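Local structure of oligopeptide ABC transporter, periplasmic oligopeptide-binding protein, putative (Thermotoga maritima MSB8, 5IPW) at residues 326-331 with 598-603; 606-611 with 627-632. The protein probably binds oligopeptides outside the cytoplasmic membrane and delivers them to an ABC transporter for uptake. One frame throughout, in Å; residues are numbered along the deposited sequence.

Contact 1 of 2, residues 326-331 with 598-603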
loop_
_atom_site.group_PDB
_atom_site.type_symbol
_atom_site.label_atom_id
_atom_site.label_comp_id
_atom_site.label_asym_id
_atom_site.label_seq_id
_atom_site.Cartn_x
_atom_site.Cartn_y
_atom_site.Cartn_z
ATOM N N TYR A 326 -2.295 -25.679 -11.086
ATOM C CA TYR A 326 -1.818 -24.461 -10.456
ATOM C C TYR A 326 -1.820 -24.607 -8.944
ATOM O O TYR A 326 -2.298 -25.597 -8.411
ATOM C CB TYR A 326 -2.680 -23.255 -10.871
ATOM C CG TYR A 326 -4.114 -23.297 -10.377
ATOM C CD1 TYR A 326 -4.441 -22.874 -9.099
ATOM C CD2 TYR A 326 -5.143 -23.762 -11.201
ATOM C CE1 TYR A 326 -5.748 -22.914 -8.650
ATOM C CE2 TYR A 326 -6.456 -23.802 -10.763
ATOM C CZ TYR A 326 -6.758 -23.386 -9.490
ATOM O OH TYR A 326 -8.057 -23.444 -9.050
ATOM N N ARG A 327 -1.279 -23.606 -8.261
ATOM C CA ARG A 327 -1.286 -23.576 -6.806
ATOM C C ARG A 327 -1.887 -22.267 -6.340
ATOM O O ARG A 327 -1.858 -21.273 -7.063
ATOM C CB ARG A 327 0.130 -23.761 -6.240
ATOM C CG ARG A 327 1.120 -22.651 -6.561
ATOM C CD ARG A 327 2.552 -23.154 -6.407
ATOM N NE ARG A 327 3.566 -22.151 -6.731
ATOM C CZ ARG A 327 3.839 -21.722 -7.959
ATOM N NH1 ARG A 327 3.157 -22.182 -9.003
ATOM N NH2 ARG A 327 4.791 -20.815 -8.148
ATOM N N VAL A 328 -2.455 -22.288 -5.141
ATOM C CA VAL A 328 -3.064 -21.113 -4.547
ATOM C C VAL A 328 -2.096 -20.538 -3.532
ATOM O O VAL A 328 -1.700 -21.214 -2.577
ATOM C CB VAL A 328 -4.394 -21.451 -3.849
ATOM C CG1 VAL A 328 -4.918 -20.256 -3.067
ATOM C CG2 VAL A 328 -5.430 -21.894 -4.872
ATOM N N LEU A 329 -1.728 -19.280 -3.735
ATOM C CA LEU A 329 -0.781 -18.613 -2.863
ATOM C C LEU A 329 -1.549 -17.898 -1.762
ATOM O O LEU A 329 -2.448 -17.093 -2.033
ATOM C CB LEU A 329 0.096 -17.650 -3.671
ATOM C CG LEU A 329 0.883 -18.367 -4.773
ATOM C CD1 LEU A 329 1.383 -17.392 -5.818
ATOM C CD2 LEU A 329 2.039 -19.155 -4.188
ATOM N N LYS A 330 -1.183 -18.207 -0.519
ATOM C CA LYS A 330 -1.888 -17.710 0.658
ATOM C C LYS A 330 -1.403 -16.319 1.039
ATOM O O LYS A 330 -0.920 -16.102 2.151
ATOM C CB LYS A 330 -1.707 -18.673 1.849
ATOM C CG LYS A 330 -2.782 -19.740 1.980
ATOM C CD LYS A 330 -2.496 -20.967 1.133
ATOM C CE LYS A 330 -3.689 -21.916 1.120
ATOM N NZ LYS A 330 -3.512 -22.994 0.106
ATOM N N TRP A 331 -1.537 -15.371 0.121
ATOM C CA TRP A 331 -1.201 -13.982 0.428
ATOM C C TRP A 331 -2.323 -13.369 1.257
ATOM O O TRP A 331 -3.485 -13.754 1.123
ATOM C CB TRP A 331 -0.997 -13.161 -0.848
ATOM C CG TRP A 331 0.117 -13.638 -1.729
ATOM C CD1 TRP A 331 1.001 -14.651 -1.479
ATOM C CD2 TRP A 331 0.488 -13.090 -2.988
ATOM N NE1 TRP A 331 1.886 -14.771 -2.517
ATOM C CE2 TRP A 331 1.589 -13.822 -3.455
ATOM C CE3 TRP A 331 -0.009 -12.050 -3.771
ATOM C CZ2 TRP A 331 2.191 -13.553 -4.672
ATOM C CZ3 TRP A 331 0.595 -11.787 -4.978
ATOM C CH2 TRP A 331 1.684 -12.529 -5.413
ATOM N N PRO A 598 -5.843 -14.210 -1.828
ATOM C CA PRO A 598 -5.037 -15.205 -2.511
ATOM C C PRO A 598 -4.748 -14.901 -3.970
ATOM O O PRO A 598 -5.465 -14.141 -4.621
ATOM C CB PRO A 598 -5.891 -16.466 -2.406
ATOM C CG PRO A 598 -7.280 -15.948 -2.443
ATOM C CD PRO A 598 -7.236 -14.659 -1.668
ATOM N N ALA A 599 -3.687 -15.520 -4.462
ATOM C CA ALA A 599 -3.307 -15.433 -5.855
ATOM C C ALA A 599 -3.155 -16.848 -6.344
ATOM O O ALA A 599 -3.152 -17.792 -5.549
ATOM C CB ALA A 599 -1.987 -14.692 -5.995
ATOM N N ILE A 600 -3.025 -17.004 -7.650
ATOM C CA ILE A 600 -2.701 -18.302 -8.203
ATOM C C ILE A 600 -1.532 -18.177 -9.150
ATOM O O ILE A 600 -1.301 -17.120 -9.735
ATOM C CB ILE A 600 -3.902 -18.972 -8.910
ATOM C CG1 ILE A 600 -4.260 -18.269 -10.223
ATOM C CG2 ILE A 600 -5.105 -19.004 -7.979
ATOM C CD1 ILE A 600 -5.268 -19.040 -11.058
ATOM N N ALA A 601 -0.792 -19.270 -9.263
ATOM C CA ALA A 601 0.297 -19.380 -10.200
ATOM C C ALA A 601 0.314 -20.806 -10.703
ATOM O O ALA A 601 0.262 -21.734 -9.923
ATOM C CB ALA A 601 1.612 -19.052 -9.514
ATOM N N LYS A 602 0.378 -20.978 -12.009
ATOM C CA LYS A 602 0.571 -22.292 -12.573
ATOM C C LYS A 602 1.809 -22.936 -11.967
ATOM O O LYS A 602 2.735 -22.249 -11.547
ATOM C CB LYS A 602 0.727 -22.206 -14.091
ATOM C CG LYS A 602 -0.553 -21.809 -14.810
ATOM C CD LYS A 602 -1.528 -22.962 -14.932
ATOM C CE LYS A 602 -1.127 -23.898 -16.057
ATOM N NZ LYS A 602 -2.236 -24.848 -16.327
ATOM N N ASN A 603 1.823 -24.261 -11.941
ATOM C CA ASN A 603 2.939 -25.006 -11.380
ATOM C C ASN A 603 4.262 -24.780 -12.100
ATOM O O ASN A 603 5.320 -25.004 -11.514
ATOM C CB ASN A 603 2.622 -26.503 -11.362
ATOM C CG ASN A 603 1.506 -26.840 -10.405
ATOM O OD1 ASN A 603 1.283 -26.132 -9.427
ATOM N ND2 ASN A 603 0.789 -27.916 -10.687
HETATM O O HOH W 1 -1.585 -28.146 -8.768
#

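Contact 2 of 2, residues 606-611 with 627-632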
loop_
_atom_site.group_PDB
_atom_site.type_symbol
_atom_site.label_atom_id
_atom_site.label_comp_id
_atom_site.label_asym_id
_atom_site.label_seq_id
_atom_site.Cartn_x
_atom_site.Cartn_y
_atom_site.Cartn_z
ATOM N N ARG A 606 7.126 -19.582 -12.038
ATOM C CA ARG A 606 8.042 -19.638 -10.912
ATOM C C ARG A 606 8.539 -18.280 -10.461
ATOM O O ARG A 606 8.213 -17.263 -11.071
ATOM C CB ARG A 606 9.210 -20.547 -11.289
ATOM C CG ARG A 606 8.826 -22.014 -11.300
ATOM C CD ARG A 606 8.598 -22.493 -9.878
ATOM N NE ARG A 606 7.378 -23.267 -9.740
ATOM C CZ ARG A 606 6.892 -23.714 -8.582
ATOM N NH1 ARG A 606 7.511 -23.463 -7.435
ATOM N NH2 ARG A 606 5.769 -24.425 -8.575
ATOM N N ASN A 607 9.320 -18.284 -9.376
ATOM C CA ASN A 607 9.841 -17.070 -8.728
ATOM C C ASN A 607 8.726 -16.197 -8.154
ATOM O O ASN A 607 8.891 -14.984 -8.005
ATOM C CB ASN A 607 10.751 -16.255 -9.677
ATOM C CG ASN A 607 12.187 -16.782 -9.736
ATOM O OD1 ASN A 607 12.619 -17.576 -8.913
ATOM N ND2 ASN A 607 12.930 -16.319 -10.718
ATOM N N VAL A 608 7.598 -16.823 -7.821
ATOM C CA VAL A 608 6.486 -16.134 -7.169
ATOM C C VAL A 608 6.547 -16.470 -5.683
ATOM O O VAL A 608 6.555 -17.644 -5.329
ATOM C CB VAL A 608 5.114 -16.579 -7.723
ATOM C CG1 VAL A 608 4.003 -15.726 -7.142
ATOM C CG2 VAL A 608 5.079 -16.481 -9.246
ATOM N N PRO A 609 6.586 -15.444 -4.808
ATOM C CA PRO A 609 6.677 -15.673 -3.361
ATOM C C PRO A 609 5.489 -16.427 -2.779
ATOM O O PRO A 609 4.347 -16.124 -3.108
ATOM C CB PRO A 609 6.722 -14.257 -2.763
ATOM C CG PRO A 609 7.060 -13.360 -3.881
ATOM C CD PRO A 609 6.595 -14.013 -5.142
ATOM N N GLU A 610 5.776 -17.373 -1.894
ATOM C CA GLU A 610 4.749 -18.160 -1.226
ATOM C C GLU A 610 3.853 -17.264 -0.383
ATOM O O GLU A 610 2.628 -17.306 -0.494
ATOM C CB GLU A 610 5.405 -19.221 -0.345
ATOM C CG GLU A 610 4.491 -20.372 0.029
ATOM C CD GLU A 610 5.155 -21.392 0.945
ATOM O OE1 GLU A 610 4.456 -21.940 1.823
ATOM O OE2 GLU A 610 6.370 -21.653 0.796
ATOM N N PHE A 611 4.480 -16.443 0.454
ATOM C CA PHE A 611 3.768 -15.522 1.340
ATOM C C PHE A 611 4.017 -14.085 0.900
ATOM O O PHE A 611 5.077 -13.759 0.364
ATOM C CB PHE A 611 4.228 -15.711 2.790
ATOM C CG PHE A 611 4.158 -17.137 3.270
ATOM C CD1 PHE A 611 2.947 -17.695 3.676
ATOM C CD2 PHE A 611 5.304 -17.928 3.311
ATOM C CE1 PHE A 611 2.882 -19.008 4.117
ATOM C CE2 PHE A 611 5.245 -19.242 3.751
ATOM C CZ PHE A 611 4.031 -19.783 4.152
ATOM N N MET A 627 9.272 -8.687 -12.465
ATOM C CA MET A 627 10.309 -8.671 -13.492
ATOM C C MET A 627 11.151 -9.954 -13.479
ATOM O O MET A 627 11.722 -10.321 -14.504
ATOM C CB MET A 627 11.195 -7.418 -13.371
ATOM C CG MET A 627 12.184 -7.406 -12.205
ATOM S SD MET A 627 12.937 -5.773 -11.917
ATOM C CE MET A 627 14.601 -6.280 -12.180
ATOM N N GLN A 628 11.216 -10.635 -12.330
ATOM C CA GLN A 628 11.985 -11.892 -12.213
ATOM C C GLN A 628 11.121 -13.150 -12.116
ATOM O O GLN A 628 11.631 -14.229 -11.808
ATOM C CB GLN A 628 13.006 -11.843 -11.046
ATOM C CG GLN A 628 12.475 -11.517 -9.662
ATOM C CD GLN A 628 11.817 -12.684 -8.964
ATOM O OE1 GLN A 628 12.447 -13.709 -8.718
ATOM N NE2 GLN A 628 10.540 -12.528 -8.621
ATOM N N PHE A 629 9.826 -13.020 -12.383
ATOM C CA PHE A 629 8.975 -14.199 -12.574
ATOM C C PHE A 629 9.430 -14.882 -13.838
ATOM O O PHE A 629 9.902 -14.218 -14.757
ATOM C CB PHE A 629 7.508 -13.822 -12.766
ATOM C CG PHE A 629 6.835 -13.243 -11.549
ATOM C CD1 PHE A 629 7.425 -13.272 -10.292
ATOM C CD2 PHE A 629 5.562 -12.711 -11.669
ATOM C CE1 PHE A 629 6.773 -12.741 -9.188
ATOM C CE2 PHE A 629 4.894 -12.199 -10.569
ATOM C CZ PHE A 629 5.505 -12.202 -9.329
ATOM N N PHE A 630 9.291 -16.200 -13.893
ATOM C CA PHE A 630 9.537 -16.922 -15.137
ATOM C C PHE A 630 8.653 -18.140 -15.332
ATOM O O PHE A 630 8.045 -18.639 -14.392
ATOM C CB PHE A 630 11.015 -17.317 -15.265
ATOM C CG PHE A 630 11.425 -18.514 -14.431
ATOM C CD1 PHE A 630 11.700 -18.377 -13.081
ATOM C CD2 PHE A 630 11.599 -19.756 -15.015
ATOM C CE1 PHE A 630 12.116 -19.461 -12.324
ATOM C CE2 PHE A 630 12.012 -20.846 -14.263
ATOM C CZ PHE A 630 12.267 -20.698 -12.912
ATOM N N ILE A 631 8.615 -18.599 -16.580
ATOM C CA ILE A 631 7.905 -19.802 -16.983
ATOM C C ILE A 631 8.929 -20.874 -17.331
ATOM O O ILE A 631 9.818 -20.648 -18.154
ATOM C CB ILE A 631 7.024 -19.528 -18.230
ATOM C CG1 ILE A 631 5.959 -18.486 -17.905
ATOM C CG2 ILE A 631 6.346 -20.799 -18.728
ATOM C CD1 ILE A 631 5.484 -17.721 -19.118
ATOM N N GLU A 632 8.781 -22.053 -16.739
ATOM C CA GLU A 632 9.702 -23.151 -17.016
ATOM C C GLU A 632 9.729 -23.468 -18.505
ATOM O O GLU A 632 8.698 -23.446 -19.160
ATOM C CB GLU A 632 9.307 -24.390 -16.221
ATOM C CG GLU A 632 9.534 -24.223 -14.731
ATOM C CD GLU A 632 9.031 -25.383 -13.899
ATOM O OE1 GLU A 632 8.248 -26.211 -14.409
ATOM O OE2 GLU A 632 9.413 -25.449 -12.709
#

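Contact 1 of 2, residues 326-331 with 598-603
Arg327 and Ala601 face each other as a hydrogen-bonded antiparallel pair, and Leu329 and Ala599 form the next one, so that each residue of a pair both gives its N-H and receives through its carbonyl. Arg327 N reaches Ala601 O at 2.9 Å, and Leu329 N meets Ala599 O at 2.7 Å. The Arg327 side chain adds a further bond beyond the backbone pairs, from NH1 to Lys602 O at 2.6 Å. That oxygen lies in the guanidinium plane, yet NH1 stands above the carbonyl plane of Lys602 and its N-H is bent, 133° at the hydrogen. With CG lodged between the backbone N and the carbonyl carbon (chi1 65°) and the chain extended to NE, the guanidinium lays one face over Ala601 CB; its NH2 goes on to Phe605 O. At the same end, one water gives a hydrogen to Tyr326 O and accepts one from Asn603 ND2.

Packing divides between the two sides of the sheet. On the side of Arg327 and Leu329, Ala599 CB sits over the six-membered ring of Trp331, 4.0 Å from its centroid in a CH-pi contact, and Leu329 CD1 approaches Ala601 CB at 4.1 Å. On the side of Val328 and Ile600, Val328 CG1 lies 4.0 Å from Pro598 CB. Ile600 covers one face of the Tyr326 ring with CD1, while its CB is 3.9 Å from Tyr326 CD1. Helix 311-324 borders this second side, through Met318 against Val328, and Leu317 O takes the Tyr326 hydroxyl bond.

The chemistry implies two inner strands of a mixed sheet whose register is set by paired backbone bonds, with one arginine adding to that hold through the carbonyls of Lys602, the last residue of its strand, and of Phe605 farther on.

Contact 2 of 2, residues 606-611 with 627-632
Gln628 and Asn607 meet through side chains that each reach the other's main chain. In Gln628, CG stands between the backbone N and the carbonyl carbon (chi1 56°), and a second bend (chi2 79°) swings the amide across to Asn607. The amide of Asn607, its CG beside the backbone N, reaches the other way. The result is a reciprocal pair of bonds. Gln628 NE2 gives a hydrogen to Asn607 O at 3.0 Å, and also bonds Met625 O. Asn607 ND2 gives one to Gln628 O at 2.7 Å; the donor lies nearly on the extension of that carbonyl, which sits in the Asn607 amide plane, but the N-H is bent to 153°.

Next to this exchange, Arg606 and Phe630 form a single antiparallel hydrogen-bonded pair. Arg606 N points at Phe630 O at 2.7 Å, whereas the returning Phe630 N stands above the carbonyl plane of Arg606. The Phe630 ring turns a face to Arg606 CB, 3.7 Å from its centroid, and an edge to Asn607 ND2. Phe629 receives Val608 CG2 over its ring, 4.1 Å from the centroid, and presents its edge to Asn607 O. Farther out, Glu632 runs alongside Arg606 without a salt bridge, OE2 being 4.2 Å from NE and well out of the guanidinium plane; Glu54 supplies the salt bridge instead.

Strands 605-606 and 630-631 thus make a two-stranded sheet near the C terminus, and side chains tie it to residues 50-55: Asn607 OD1 accepts from the backbone N of Glu54 and Lys55, Gln628 OE1 from that of Val53, and the Gln628 side chain rests on Val50 of strand 48-51.

How the contacts relate
Following the chain from the N terminus, 326-331 comes first and waits some 270 residues, largely helical where ordered into regular structure, before 598-603 returns to pair with it. Contact 1 thereby closes a long excursion; contact 2 opens just afterwards and closes a short loop, only 16 residues across, near the C terminus. The two are therefore in series, neither nested nor crossed. They touch all the same: Pro609 O probably takes a hydrogen bond from Trp331 NE1, and Leu329 CD1 packs on Val608 CG1. Contact 1 lies in the mixed sheet, contact 2 in a separate strand pair, but contact 2's loop revisits the mixed sheet as strand 613-614, parallel beside 326-333.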